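Local coordinates for signal recognition particle 54 kDa protein (Aeropyrum pernix, PDB 7EPK) that belongs to the SRP54 family of signal recognition particle proteins, joining a helical bundle and a P-loop GTPase domain to a signal peptide binding domain, at residues A[215-220]-A[239-244]. Numbering follows the deposited sequence.
Sequences LVIDAS and GSIIVT
Ile217 and Thr244 meet where two neighbouring parallel strands, 212-218 and 240-244, are joined by backbone hydrogen bonds. Ile217 uses both of its backbone polar atoms: its N donates to Ile242 O at 3.1 Å, and its O accepts from Thr244 N at 2.8 Å, the donor lying in the carbonyl plane. One step earlier along the strands, Ile242 N donates to Leu215 O; at the other end, Ala219 N closes on Thr244 O at 2.8 Å, which carries the pairing one residue past the end of strand 212-218, into an inverse gamma turn centred on Ala219.

On the face that holds Leu215, Ile217, Ile241 and Val243, the side chain of Ile217 leans toward strand 240-244. Its CG1 sits between the backbone N and the carbonyl carbon (chi1 59°), and the extended chain beyond carries CD1 to Ile241 CG2, 3.6 Å away, while CG1 lies 3.9 Å from Val243 CG2. Ala219 CB meets the other branch, Val243 CG1, at 4.0 Å. Helix 255-262 covers Ile241 and Val243 on this side.

The strands are the two ends of a right-handed beta-alpha-beta crossover through helix 225-235, within the central sheet of the P-loop GTPase domain. Strand 97-102 continues the sheet beyond 212-218, and strand 265-270 does so beyond 240-244.

Val216, Asp218, Ile242 and Thr244 lie on the other face, where Val216 CG1 and Thr244 CG2 touch at 3.8 Å, their side chains crossing at about a right angle; Thr112 of helix 109-122 packs on Val216, Ile242 and Thr244. Thr244 OG1 lies beside the backbone of Asp218, 3.1 Å from its CA, and is hydrogen-bonded to Ser107 O; Thr244 itself belongs to the pocket that holds GDP. Beyond the strand end, Ser220 OG donates to Asp218 OD2 from above the carboxylate plane.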
ATOM      1  N   LEU A 215     -14.369   5.551 -14.444  1.00 48.45           N
ATOM      2  CA  LEU A 215     -13.886   5.571 -15.840  1.00 50.23           C
ATOM      3  C   LEU A 215     -13.183   4.249 -16.122  1.00 49.60           C
ATOM      4  O   LEU A 215     -12.216   3.952 -15.445  1.00 50.69           O
ATOM      5  CB  LEU A 215     -12.919   6.733 -16.040  1.00 50.24           C
ATOM      6  CG  LEU A 215     -12.326   6.799 -17.439  1.00 53.51           C
ATOM      7  CD1 LEU A 215     -13.415   6.941 -18.498  1.00 53.65           C
ATOM      8  CD2 LEU A 215     -11.344   7.951 -17.533  1.00 62.33           C
ATOM      9  N   VAL A 216     -13.675   3.478 -17.077  1.00 50.32           N
ATOM     10  CA  VAL A 216     -13.033   2.194 -17.457  1.00 54.57           C
ATOM     11  C   VAL A 216     -12.213   2.457 -18.717  1.00 58.65           C
ATOM     12  O   VAL A 216     -12.780   2.956 -19.704  1.00 65.23           O
ATOM     13  CB  VAL A 216     -14.079   1.086 -17.637  1.00 53.50           C
ATOM     14  CG1 VAL A 216     -13.465  -0.150 -18.245  1.00 59.43           C
ATOM     15  CG2 VAL A 216     -14.751   0.756 -16.317  1.00 54.90           C
ATOM     16  N   ILE A 217     -10.904   2.209 -18.632  1.00 62.99           N
ATOM     17  CA  ILE A 217      -9.906   2.500 -19.704  1.00 58.09           C
ATOM     18  C   ILE A 217      -9.073   1.246 -19.910  1.00 58.66           C
ATOM     19  O   ILE A 217      -8.862   0.480 -18.919  1.00 48.87           O
ATOM     20  CB  ILE A 217      -9.013   3.712 -19.380  1.00 60.13           C
ATOM     21  CG1 ILE A 217      -8.224   3.530 -18.081  1.00 68.35           C
ATOM     22  CG2 ILE A 217      -9.832   4.992 -19.358  1.00 63.86           C
ATOM     23  CD1 ILE A 217      -7.378   4.733 -17.678  1.00 74.19           C
ATOM     24  N   ASP A 218      -8.651   1.052 -21.159  1.00 60.99           N
ATOM     25  CA  ASP A 218      -7.716  -0.031 -21.549  1.00 73.73           C
ATOM     26  C   ASP A 218      -6.274   0.484 -21.346  1.00 73.91           C
ATOM     27  O   ASP A 218      -6.037   1.720 -21.444  1.00 72.26           O
ATOM     28  CB  ASP A 218      -8.125  -0.567 -22.933  1.00 83.12           C
ATOM     29  CG  ASP A 218      -7.179  -0.340 -24.105  1.00 83.97           C
ATOM     30  OD1 ASP A 218      -7.044   0.824 -24.564  1.00 78.23           O
ATOM     31  OD2 ASP A 218      -6.611  -1.352 -24.586  1.00 98.05           O
ATOM     32  N   ALA A 219      -5.336  -0.414 -21.030  1.00 71.12           N
ATOM     33  CA  ALA A 219      -3.877  -0.137 -21.001  1.00 72.72           C
ATOM     34  C   ALA A 219      -3.324  -0.046 -22.431  1.00 76.15           C
ATOM     35  O   ALA A 219      -2.442  -0.862 -22.766  1.00 87.67           O
ATOM     36  CB  ALA A 219      -3.175  -1.225 -20.222  1.00 69.43           C
ATOM     37  N   SER A 220      -3.840   0.863 -23.267  1.00 73.96           N
ATOM     38  CA  SER A 220      -3.393   1.025 -24.680  1.00 75.83           C
ATOM     39  C   SER A 220      -3.608   2.460 -25.148  1.00 76.55           C
ATOM     40  O   SER A 220      -3.682   2.654 -26.363  1.00 86.53           O
ATOM     41  CB  SER A 220      -4.078   0.049 -25.619  1.00 76.04           C
ATOM     42  OG  SER A 220      -3.937  -1.292 -25.162  1.00 73.33           O
ATOM     43  N   GLY A 239     -14.504   9.555 -10.146  1.00 49.46           N
ATOM     44  CA  GLY A 239     -14.136   9.259  -8.752  1.00 47.04           C
ATOM     45  C   GLY A 239     -13.286   8.010  -8.690  1.00 50.50           C
ATOM     46  O   GLY A 239     -12.562   7.840  -7.700  1.00 57.39           O
ATOM     47  N   SER A 240     -13.352   7.167  -9.720  1.00 50.24           N
ATOM     48  CA  SER A 240     -12.556   5.921  -9.814  1.00 53.70           C
ATOM     49  C   SER A 240     -11.947   5.784 -11.214  1.00 59.67           C
ATOM     50  O   SER A 240     -12.513   6.376 -12.172  1.00 61.96           O
ATOM     51  CB  SER A 240     -13.406   4.739  -9.460  1.00 54.03           C
ATOM     52  OG  SER A 240     -13.542   4.661  -8.051  1.00 60.49           O
ATOM     53  N   ILE A 241     -10.834   5.049 -11.328  1.00 51.38           N
ATOM     54  CA  ILE A 241     -10.304   4.564 -12.635  1.00 47.48           C
ATOM     55  C   ILE A 241     -10.042   3.075 -12.504  1.00 47.96           C
ATOM     56  O   ILE A 241      -9.481   2.634 -11.493  1.00 46.93           O
ATOM     57  CB  ILE A 241      -9.043   5.319 -13.097  1.00 49.22           C
ATOM     58  CG1 ILE A 241      -9.385   6.768 -13.460  1.00 56.89           C
ATOM     59  CG2 ILE A 241      -8.368   4.589 -14.251  1.00 45.60           C
ATOM     60  CD1 ILE A 241      -8.199   7.653 -13.726  1.00 59.60           C
ATOM     61  N   ILE A 242     -10.462   2.331 -13.514  1.00 51.54           N
ATOM     62  CA  ILE A 242     -10.271   0.864 -13.590  1.00 50.84           C
ATOM     63  C   ILE A 242      -9.528   0.648 -14.896  1.00 53.77           C
ATOM     64  O   ILE A 242      -9.975   1.206 -15.902  1.00 62.32           O
ATOM     65  CB  ILE A 242     -11.612   0.109 -13.524  1.00 51.22           C
ATOM     66  CG1 ILE A 242     -12.346   0.390 -12.210  1.00 51.96           C
ATOM     67  CG2 ILE A 242     -11.362  -1.372 -13.736  1.00 56.71           C
ATOM     68  CD1 ILE A 242     -13.712  -0.248 -12.074  1.00 51.67           C
ATOM     69  N   VAL A 243      -8.409  -0.069 -14.863  1.00 57.86           N
ATOM     70  CA  VAL A 243      -7.547  -0.230 -16.061  1.00 64.18           C
ATOM     71  C   VAL A 243      -7.624  -1.689 -16.515  1.00 68.73           C
ATOM     72  O   VAL A 243      -7.235  -2.578 -15.718  1.00 66.10           O
ATOM     73  CB  VAL A 243      -6.107   0.245 -15.792  1.00 66.98           C
ATOM     74  CG1 VAL A 243      -5.229   0.090 -17.022  1.00 67.01           C
ATOM     75  CG2 VAL A 243      -6.080   1.690 -15.329  1.00 69.85           C
ATOM     76  N   THR A 244      -8.104  -1.893 -17.748  1.00 69.39           N
ATOM     77  CA  THR A 244      -8.351  -3.213 -18.385  1.00 78.79           C
ATOM     78  C   THR A 244      -7.207  -3.586 -19.340  1.00 85.55           C
ATOM     79  O   THR A 244      -6.513  -2.669 -19.812  1.00 97.00           O
ATOM     80  CB  THR A 244      -9.672  -3.183 -19.162  1.00 75.81           C
ATOM     81  OG1 THR A 244      -9.540  -2.162 -20.152  1.00 65.18           O
ATOM     82  CG2 THR A 244     -10.868  -2.926 -18.272  1.00 78.06           C
TER